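Local coordinates for protein putative mandelate racemase (Bordetella bronchiseptica, PDB 3OZY) that is of unknown function but, as a magnesium-binding enolase-superfamily member that binds m-xylarate, probably acts on an acid sugar, at residues A[9-17]-A[367-378]; A[207-215]-A[236-246]. One frame throughout, in Å; residues are numbered along the deposited sequence. Where two conformers were deposited one is given.

Contact 1: A[9-17]-A[367-378]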
loop_
_atom_site.group_PDB
_atom_site.type_symbol
_atom_site.label_atom_id
_atom_site.label_comp_id
_atom_site.label_asym_id
_atom_site.label_seq_id
_atom_site.Cartn_x
_atom_site.Cartn_y
_atom_site.Cartn_z
ATOM N N LYS A 9 -10.318 -16.151 11.685
ATOM C CA LYS A 9 -9.111 -16.976 11.657
ATOM C C LYS A 9 -8.435 -16.911 10.302
ATOM O O LYS A 9 -9.096 -16.754 9.276
ATOM C CB LYS A 9 -9.456 -18.432 11.971
ATOM C CG LYS A 9 -10.105 -18.625 13.332
ATOM C CD LYS A 9 -10.438 -20.084 13.597
ATOM C CE LYS A 9 -9.176 -20.901 13.802
ATOM N NZ LYS A 9 -9.488 -22.279 14.272
ATOM N N ALA A 10 -7.116 -17.049 10.309
ATOM C CA ALA A 10 -6.350 -17.064 9.070
ATOM C C ALA A 10 -5.406 -18.263 9.084
ATOM O O ALA A 10 -4.409 -18.258 9.810
ATOM C CB ALA A 10 -5.575 -15.774 8.938
ATOM N N HIS A 11 -5.727 -19.284 8.287
ATOM C CA HIS A 11 -4.929 -20.515 8.219
ATOM C C HIS A 11 -3.855 -20.380 7.155
ATOM O O HIS A 11 -4.161 -20.305 5.971
ATOM C CB HIS A 11 -5.799 -21.730 7.860
ATOM C CG HIS A 11 -6.978 -21.937 8.759
ATOM N ND1 HIS A 11 -6.939 -22.765 9.863
ATOM C CD2 HIS A 11 -8.237 -21.449 8.701
ATOM C CE1 HIS A 11 -8.121 -22.759 10.455
ATOM N NE2 HIS A 11 -8.926 -21.967 9.770
ATOM N N ALA A 12 -2.595 -20.369 7.571
ATOM C CA ALA A 12 -1.483 -20.298 6.627
ATOM C C ALA A 12 -1.175 -21.667 6.027
ATOM O O ALA A 12 -0.885 -22.623 6.757
ATOM C CB ALA A 12 -0.252 -19.719 7.299
ATOM N N LEU A 13 -1.223 -21.747 4.698
ATOM C CA LEU A 13 -1.046 -23.005 3.983
ATOM C C LEU A 13 0.067 -22.920 2.946
ATOM O O LEU A 13 0.246 -21.890 2.291
ATOM C CB LEU A 13 -2.346 -23.399 3.282
ATOM C CG LEU A 13 -3.610 -23.489 4.131
ATOM C CD1 LEU A 13 -4.792 -23.919 3.270
ATOM C CD2 LEU A 13 -3.409 -24.471 5.276
ATOM N N SER A 14 0.816 -24.012 2.795
ATOM C CA SER A 14 1.841 -24.085 1.767
ATOM C C SER A 14 1.771 -25.423 1.046
ATOM O O SER A 14 1.550 -26.466 1.669
ATOM C CB SER A 14 3.232 -23.867 2.365
ATOM O OG SER A 14 4.200 -23.701 1.337
ATOM N N THR A 15 1.932 -25.383 -0.275
ATOM C CA THR A 15 1.972 -26.602 -1.084
ATOM C C THR A 15 3.201 -26.562 -1.985
ATOM O O THR A 15 3.572 -25.505 -2.494
ATOM C CB THR A 15 0.693 -26.782 -1.936
ATOM O OG1 THR A 15 0.585 -25.715 -2.894
ATOM C CG2 THR A 15 -0.547 -26.793 -1.060
ATOM N N PRO A 16 3.847 -27.718 -2.191
ATOM C CA PRO A 16 5.119 -27.720 -2.919
ATOM C C PRO A 16 4.944 -27.693 -4.436
ATOM O O PRO A 16 3.853 -27.935 -4.952
ATOM C CB PRO A 16 5.768 -29.035 -2.473
ATOM C CG PRO A 16 4.619 -29.927 -2.139
ATOM C CD PRO A 16 3.531 -29.028 -1.593
ATOM N N ILE A 17 6.028 -27.384 -5.130
ATOM C CA ILE A 17 6.065 -27.402 -6.587
ATOM C C ILE A 17 7.285 -28.221 -6.994
ATOM O O ILE A 17 8.387 -27.918 -6.561
ATOM C CB ILE A 17 6.223 -25.978 -7.190
ATOM C CG1 ILE A 17 5.132 -25.017 -6.688
ATOM C CG2 ILE A 17 6.198 -26.058 -8.719
ATOM C CD1 ILE A 17 5.374 -23.544 -7.110
ATOM N N TRP A 367 -11.076 -30.100 4.701
ATOM C CA TRP A 367 -10.391 -29.669 5.911
ATOM C C TRP A 367 -9.246 -30.601 6.310
ATOM O O TRP A 367 -8.334 -30.196 7.026
ATOM C CB TRP A 367 -11.388 -29.447 7.052
ATOM C CG TRP A 367 -12.272 -28.247 6.803
ATOM C CD1 TRP A 367 -13.550 -28.254 6.324
ATOM C CD2 TRP A 367 -11.925 -26.869 6.999
ATOM N NE1 TRP A 367 -14.024 -26.965 6.221
ATOM C CE2 TRP A 367 -13.046 -26.098 6.628
ATOM C CE3 TRP A 367 -10.774 -26.212 7.451
ATOM C CZ2 TRP A 367 -13.054 -24.707 6.700
ATOM C CZ3 TRP A 367 -10.785 -24.829 7.527
ATOM C CH2 TRP A 367 -11.920 -24.093 7.154
ATOM N N ASP A 368 -9.277 -31.839 5.824
ATOM C CA ASP A 368 -8.148 -32.734 6.039
ATOM C C ASP A 368 -6.944 -32.236 5.238
ATOM O O ASP A 368 -5.815 -32.224 5.732
ATOM C CB ASP A 368 -8.504 -34.175 5.656
ATOM C CG ASP A 368 -9.570 -34.772 6.561
ATOM O OD1 ASP A 368 -9.642 -34.378 7.742
ATOM O OD2 ASP A 368 -10.332 -35.637 6.085
ATOM N N PHE A 369 -7.186 -31.815 3.998
ATOM C CA PHE A 369 -6.126 -31.225 3.193
ATOM C C PHE A 369 -5.563 -29.984 3.896
ATOM O O PHE A 369 -4.351 -29.825 4.008
ATOM C CB PHE A 369 -6.628 -30.889 1.785
ATOM C CG PHE A 369 -5.639 -30.119 0.961
ATOM C CD1 PHE A 369 -4.723 -30.778 0.160
ATOM C CD2 PHE A 369 -5.614 -28.732 1.005
ATOM C CE1 PHE A 369 -3.803 -30.069 -0.588
ATOM C CE2 PHE A 369 -4.686 -28.018 0.260
ATOM C CZ PHE A 369 -3.787 -28.688 -0.536
ATOM N N VAL A 370 -6.446 -29.117 4.388
ATOM C CA VAL A 370 -6.018 -27.921 5.108
ATOM C C VAL A 370 -5.104 -28.281 6.276
ATOM O O VAL A 370 -4.009 -27.743 6.415
ATOM C CB VAL A 370 -7.233 -27.108 5.614
ATOM C CG1 VAL A 370 -6.787 -25.972 6.527
ATOM C CG2 VAL A 370 -8.034 -26.571 4.428
ATOM N N ALA A 371 -5.553 -29.220 7.104
ATOM C CA ALA A 371 -4.783 -29.615 8.278
ATOM C C ALA A 371 -3.405 -30.173 7.912
ATOM O O ALA A 371 -2.442 -29.995 8.657
ATOM C CB ALA A 371 -5.566 -30.621 9.108
ATOM N N ALA A 372 -3.314 -30.833 6.760
ATOM C CA ALA A 372 -2.062 -31.469 6.339
ATOM C C ALA A 372 -1.086 -30.537 5.620
ATOM O O ALA A 372 0.020 -30.947 5.282
ATOM C CB ALA A 372 -2.350 -32.689 5.468
ATOM N N HIS A 373 -1.489 -29.292 5.380
ATOM C CA HIS A 373 -0.629 -28.374 4.631
ATOM C C HIS A 373 -0.339 -27.064 5.352
ATOM O O HIS A 373 -0.168 -26.012 4.719
ATOM C CB HIS A 373 -1.189 -28.132 3.227
ATOM C CG HIS A 373 -1.139 -29.348 2.360
ATOM N ND1 HIS A 373 -2.121 -30.314 2.381
ATOM C CD2 HIS A 373 -0.207 -29.775 1.476
ATOM C CE1 HIS A 373 -1.803 -31.279 1.535
ATOM N NE2 HIS A 373 -0.648 -30.974 0.971
ATOM N N ALA A 374 -0.254 -27.128 6.672
ATOM C CA ALA A 374 0.134 -25.957 7.446
ATOM C C ALA A 374 1.506 -25.440 7.024
ATOM O O ALA A 374 2.459 -26.202 6.856
ATOM C CB ALA A 374 0.110 -26.269 8.936
ATOM N N TRP A 375 1.600 -24.128 6.854
ATOM C CA TRP A 375 2.845 -23.461 6.515
ATOM C C TRP A 375 3.892 -23.672 7.602
ATOM O O TRP A 375 3.586 -23.603 8.794
ATOM C CB TRP A 375 2.547 -21.974 6.349
ATOM C CG TRP A 375 3.693 -21.064 6.025
ATOM C CD1 TRP A 375 4.584 -21.169 4.993
ATOM C CD2 TRP A 375 4.001 -19.838 6.699
ATOM N NE1 TRP A 375 5.446 -20.095 5.004
ATOM C CE2 TRP A 375 5.110 -19.267 6.046
ATOM C CE3 TRP A 375 3.454 -19.180 7.808
ATOM C CZ2 TRP A 375 5.681 -18.060 6.460
ATOM C CZ3 TRP A 375 4.018 -17.986 8.219
ATOM C CH2 TRP A 375 5.120 -17.438 7.548
ATOM N N LYS A 376 5.127 -23.929 7.182
ATOM C CA LYS A 376 6.233 -24.110 8.120
ATOM C C LYS A 376 7.385 -23.143 7.844
ATOM O O LYS A 376 8.542 -23.428 8.152
ATOM C CB LYS A 376 6.726 -25.563 8.108
ATOM C CG LYS A 376 5.675 -26.566 8.551
ATOM C CD LYS A 376 6.211 -27.989 8.512
ATOM C CE LYS A 376 5.118 -28.992 8.847
ATOM N NZ LYS A 376 4.413 -28.641 10.114
ATOM N N GLY A 377 7.065 -21.997 7.253
ATOM C CA GLY A 377 8.063 -20.976 6.978
ATOM C C GLY A 377 8.660 -21.011 5.577
ATOM O O GLY A 377 9.550 -20.220 5.273
ATOM N N GLU A 378 8.178 -21.916 4.726
ATOM C CA GLU A 378 8.639 -21.993 3.339
ATOM C C GLU A 378 8.376 -20.675 2.606
ATOM O O GLU A 378 7.390 -19.982 2.891
ATOM C CB GLU A 378 7.925 -23.121 2.594
ATOM C CG GLU A 378 8.095 -24.504 3.214
ATOM C CD GLU A 378 6.942 -24.897 4.129
ATOM O OE1 GLU A 378 6.241 -24.004 4.658
ATOM O OE2 GLU A 378 6.738 -26.113 4.323
#

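Contact 2: A[207-215]-A[236-246]. With ACY (acetic acid), chain G.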
loop_
_atom_site.group_PDB
_atom_site.type_symbol
_atom_site.label_atom_id
_atom_site.label_comp_id
_atom_site.label_asym_id
_atom_site.label_seq_id
_atom_site.Cartn_x
_atom_site.Cartn_y
_atom_site.Cartn_z
ATOM N N GLY A 207 10.230 -0.721 -19.795
ATOM C CA GLY A 207 10.108 0.723 -19.843
ATOM C C GLY A 207 9.245 1.152 -21.021
ATOM O O GLY A 207 8.852 0.327 -21.847
ATOM N N ARG A 208 8.957 2.445 -21.107
ATOM C CA ARG A 208 8.022 2.942 -22.114
ATOM C C ARG A 208 8.425 2.639 -23.550
ATOM O O ARG A 208 7.592 2.226 -24.358
ATOM C CB ARG A 208 7.823 4.445 -21.970
ATOM C CG ARG A 208 7.098 4.858 -20.701
ATOM C CD ARG A 208 7.150 6.362 -20.571
ATOM N NE ARG A 208 6.386 6.869 -19.437
ATOM C CZ ARG A 208 6.245 8.159 -19.171
ATOM N NH1 ARG A 208 6.811 9.068 -19.957
ATOM N NH2 ARG A 208 5.528 8.530 -18.120
ATOM N N HIS A 209 9.695 2.855 -23.879
ATOM C CA HIS A 209 10.119 2.692 -25.266
ATOM C C HIS A 209 10.135 1.246 -25.708
ATOM O O HIS A 209 9.672 0.928 -26.805
ATOM C CB HIS A 209 11.438 3.425 -25.493
ATOM C CG HIS A 209 11.305 4.884 -25.227
ATOM N ND1 HIS A 209 11.538 5.431 -23.983
ATOM C CD2 HIS A 209 10.823 5.884 -26.000
ATOM C CE1 HIS A 209 11.249 6.720 -24.017
ATOM N NE2 HIS A 209 10.816 7.022 -25.230
ATOM N N ASP A 210 10.618 0.363 -24.842
ATOM C CA ASP A 210 10.551 -1.061 -25.141
ATOM C C ASP A 210 9.099 -1.534 -25.201
ATOM O O ASP A 210 8.759 -2.406 -25.996
ATOM C CB ASP A 210 11.324 -1.887 -24.103
ATOM C CG ASP A 210 12.836 -1.772 -24.255
ATOM O OD1 ASP A 210 13.318 -1.443 -25.354
ATOM O OD2 ASP A 210 13.553 -2.032 -23.263
ATOM N N ALA A 211 8.229 -0.964 -24.370
ATOM C CA ALA A 211 6.814 -1.325 -24.425
ATOM C C ALA A 211 6.166 -0.865 -25.734
ATOM O O ALA A 211 5.357 -1.590 -26.313
ATOM C CB ALA A 211 6.062 -0.763 -23.219
ATOM N N LEU A 212 6.524 0.325 -26.212
ATOM C CA LEU A 212 6.039 0.784 -27.509
ATOM C C LEU A 212 6.513 -0.130 -28.636
ATOM O O LEU A 212 5.750 -0.450 -29.550
ATOM C CB LEU A 212 6.482 2.226 -27.766
ATOM C CG LEU A 212 5.708 3.303 -27.000
ATOM C CD1 LEU A 212 6.519 4.595 -26.932
ATOM C CD2 LEU A 212 4.340 3.539 -27.632
ATOM N N ALA A 213 7.769 -0.561 -28.573
ATOM C CA ALA A 213 8.292 -1.470 -29.591
ATOM C C ALA A 213 7.536 -2.794 -29.521
ATOM O O ALA A 213 7.156 -3.358 -30.555
ATOM C CB ALA A 213 9.781 -1.689 -29.391
ATOM N N MET A 214 7.304 -3.290 -28.314
ATOM C CA MET A 214 6.603 -4.560 -28.210
ATOM C C MET A 214 5.154 -4.437 -28.676
ATOM O O MET A 214 4.646 -5.330 -29.359
ATOM C CB MET A 214 6.668 -5.116 -26.792
ATOM C CG MET A 214 6.048 -6.490 -26.707
ATOM S SD MET A 214 6.297 -7.307 -25.126
ATOM C CE MET A 214 8.042 -7.694 -25.199
ATOM N N LEU A 215 4.491 -3.334 -28.328
ATOM C CA LEU A 215 3.098 -3.131 -28.745
ATOM C C LEU A 215 2.932 -3.290 -30.264
ATOM O O LEU A 215 1.932 -3.844 -30.743
ATOM C CB LEU A 215 2.592 -1.762 -28.278
ATOM C CG LEU A 215 1.164 -1.392 -28.672
ATOM C CD1 LEU A 215 0.141 -2.404 -28.128
ATOM C CD2 LEU A 215 0.844 0.018 -28.172
ATOM N N GLU A 236 0.968 7.650 -16.784
ATOM C CA GLU A 236 1.138 8.330 -18.065
ATOM C C GLU A 236 1.691 7.404 -19.156
ATOM O O GLU A 236 1.287 7.493 -20.322
ATOM C CB GLU A 236 2.030 9.567 -17.888
ATOM C CG GLU A 236 2.518 10.242 -19.174
ATOM C CD GLU A 236 1.421 10.928 -19.974
ATOM O OE1 GLU A 236 0.236 10.839 -19.594
ATOM O OE2 GLU A 236 1.752 11.558 -21.002
ATOM N N GLY A 237 2.602 6.507 -18.785
ATOM C CA GLY A 237 3.115 5.542 -19.743
ATOM C C GLY A 237 2.017 4.684 -20.339
ATOM O O GLY A 237 2.046 4.357 -21.531
ATOM N N HIS A 238 1.046 4.300 -19.517
ATOM C CA HIS A 238 -0.061 3.488 -20.007
ATOM C C HIS A 238 -0.933 4.305 -20.960
ATOM O O HIS A 238 -1.426 3.792 -21.969
ATOM C CB HIS A 238 -0.889 2.950 -18.833
ATOM C CG HIS A 238 -0.204 1.879 -18.028
ATOM N ND1 HIS A 238 0.741 2.156 -17.063
ATOM C CD2 HIS A 238 -0.362 0.531 -18.019
ATOM C CE1 HIS A 238 1.146 1.027 -16.504
ATOM N NE2 HIS A 238 0.487 0.026 -17.061
ATOM N N ARG A 239 -1.120 5.589 -20.651
ATOM C CA ARG A 239 -1.846 6.461 -21.566
ATOM C C ARG A 239 -1.137 6.525 -22.919
ATOM O O ARG A 239 -1.779 6.452 -23.967
ATOM C CB ARG A 239 -2.016 7.872 -20.996
ATOM C CG ARG A 239 -2.889 8.760 -21.900
ATOM C CD ARG A 239 -2.750 10.250 -21.569
ATOM N NE ARG A 239 -1.430 10.754 -21.922
ATOM C CZ ARG A 239 -1.007 10.948 -23.169
ATOM N NH1 ARG A 239 -1.804 10.687 -24.202
ATOM N NH2 ARG A 239 0.222 11.402 -23.383
ATOM N N ILE A 240 0.186 6.651 -22.893
ATOM C CA ILE A 240 0.961 6.706 -24.128
ATOM C C ILE A 240 0.735 5.449 -24.971
ATOM O O ILE A 240 0.543 5.528 -26.189
ATOM C CB ILE A 240 2.450 6.920 -23.821
ATOM C CG1 ILE A 240 2.652 8.330 -23.250
ATOM C CG2 ILE A 240 3.302 6.724 -25.082
ATOM C CD1 ILE A 240 4.008 8.578 -22.624
ATOM N N LEU A 241 0.740 4.286 -24.331
ATOM C CA LEU A 241 0.500 3.036 -25.056
ATOM C C LEU A 241 -0.906 3.000 -25.653
ATOM O O LEU A 241 -1.095 2.657 -26.817
ATOM C CB LEU A 241 0.709 1.827 -24.146
ATOM C CG LEU A 241 2.134 1.614 -23.646
ATOM C CD1 LEU A 241 2.177 0.504 -22.595
ATOM C CD2 LEU A 241 3.048 1.284 -24.820
ATOM N N ARG A 242 -1.890 3.374 -24.850
ATOM C CA ARG A 242 -3.262 3.378 -25.314
ATOM C C ARG A 242 -3.482 4.394 -26.440
ATOM O O ARG A 242 -4.260 4.150 -27.367
ATOM C CB ARG A 242 -4.179 3.639 -24.124
ATOM C CG ARG A 242 -5.616 3.469 -24.423
ATOM C CD ARG A 242 -6.401 3.360 -23.144
ATOM N NE ARG A 242 -7.804 3.372 -23.496
ATOM C CZ ARG A 242 -8.525 4.476 -23.633
ATOM N NH1 ARG A 242 -7.978 5.666 -23.410
ATOM N NH2 ARG A 242 -9.803 4.391 -23.976
ATOM N N ALA A 243 -2.782 5.524 -26.367
ATOM C CA ALA A 243 -2.901 6.582 -27.365
ATOM C C ALA A 243 -2.417 6.153 -28.748
ATOM O O ALA A 243 -2.637 6.861 -29.735
ATOM C CB ALA A 243 -2.143 7.824 -26.903
ATOM N N GLN A 244 -1.749 5.005 -28.844
ATOM C CA GLN A 244 -1.318 4.537 -30.156
ATOM C C GLN A 244 -2.499 4.045 -30.991
ATOM O O GLN A 244 -2.367 3.853 -32.197
ATOM C CB GLN A 244 -0.235 3.457 -30.039
ATOM C CG GLN A 244 0.994 3.920 -29.247
ATOM C CD GLN A 244 1.520 5.277 -29.704
ATOM O OE1 GLN A 244 1.871 5.453 -30.871
ATOM N NE2 GLN A 244 1.574 6.242 -28.787
ATOM N N GLY A 245 -3.645 3.844 -30.347
ATOM C CA GLY A 245 -4.872 3.515 -31.056
ATOM C C GLY A 245 -4.889 2.146 -31.710
ATOM O O GLY A 245 -5.553 1.948 -32.725
ATOM N N THR A 246 -4.173 1.186 -31.139
ATOM C CA THR A 246 -4.185 -0.157 -31.703
ATOM C C THR A 246 -5.375 -0.944 -31.175
ATOM O O THR A 246 -6.008 -0.546 -30.202
ATOM C CB THR A 246 -2.911 -0.956 -31.348
ATOM O OG1 THR A 246 -2.983 -1.406 -29.989
ATOM C CG2 THR A 246 -1.634 -0.138 -31.585
HETATM C C ACY G . 10.737 4.365 -18.515
HETATM O O ACY G . 11.548 4.664 -19.413
HETATM O OXT ACY G . 9.674 3.771 -18.725
HETATM C CH3 ACY G . 11.039 4.736 -17.093
#

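Contact 1: A[9-17]-A[367-378]
Trp-367 opens the C-terminal segment 367-378, which packs on the edge strand 5-16 of the antiparallel sheet in the N-terminal domain of this mandelate racemase-like enzyme. Its six-membered ring turns its edge to the face of His-11 in a T-shaped pair, planes at 67°, while NE2 of that imidazole is hydrogen-bonded to Glu-39. Two residues on, CZ of Phe-369 meets CG2 of Thr-15 at 3.8 Å. Val-370, a branched apolar residue suited to the buried side of the short helix, has CG1 3.9 Å from CD2 of Leu-13, which reaches it from the strand. His-373 ND1 donates to Phe-369 O at 2.8 Å within the imidazole plane, which fixes the ring's rotation and keeps CD2 beside Thr-15 CG2. His-373 O accepts Ser-14 N at 2.9 Å. Past Ala-374, Trp-375 N donates to Ala-12 O at 2.9 Å, and these two bonds make a single beta bridge between Leu-13 and Ala-374 on the outermost strand of this chain's sheet. With CG anti to the backbone N (chi1 179°), the indole of Trp-375 swings past CB of Ala-12, whose small methyl fits against it, and meets Arg-63 of the second subunit. Finally Glu-378 folds back: Glu-378 O takes Trp-375 NE1 on an in-plane lone pair at 2.9 Å, and Glu-378 OE1 accepts Lys-376 N while lying 3.8 Å from Ser-14 CB.

Contact 2: A[207-215]-A[236-246]
Chi1 of -68° sets CG of Arg-208 anti to its carbonyl carbon, and the extended chain beyond carries the guanidinium across to the start of helix 235-242; in Leu-215 a chi1 of 178° turns the branch toward the other end of that helix. Both helices are outer helices of the TIM-barrel domain, following one another along the chain with strand 225-227 between, and nearly parallel, their short axes inclined at 25°. Arg-208 NE comes within 3.5 Å of Gly-237 CA, a closeness that the glycine allows. One face of the guanidinium carries CD1 of Ile-240, while NE forms a salt bridge with Asp-234, just before the second helix. Glu-236 turns its aliphatic CB and CG to NH2 of Arg-208; its carboxylate is gripped side-on by NE and NH2 of Arg-239. Beyond this polar end the interface is apolar. CD2 of Leu-241 lies 4.0 Å from CB of Ala-211, whose small methyl lets the leucine approach the helix backbone, and 3.8 Å from CD2 of Leu-212. Gln-244 crosses Leu-212 at about a right angle, presenting its CG to the leucine's CD2 at 3.7 Å, while its NE2 donates to Ile-240 O at 2.9 Å, which ties the amide nitrogen back to the helix. At the far end Leu-215 and Thr-246 meet tip to tip: Thr-246 OG1, hydrogen-bonded to Val-248 N, lies 3.8 Å from Leu-215 CD1.

Contact 1 and contact 2 share no element and lie on opposite sides of the chain's centre, their nearest atoms about 24 Å apart. Both are partly buried and peripheral. Contact 1 joins segments near the two ends of the chain, adding a late segment to the edge of the N-terminal sheet, whereas contact 2 pairs successive helices in the barrel's outer layer, with 20 residues between the segments. The chemistry follows: the edge of a strand has backbone donors and acceptors to offer, so contact 1 combines main-chain hydrogen bonds with aromatic rings, while helices satisfy their own backbones and contact 2 therefore has no hydrogen bond across it, relying on aliphatic side chains and one arginine.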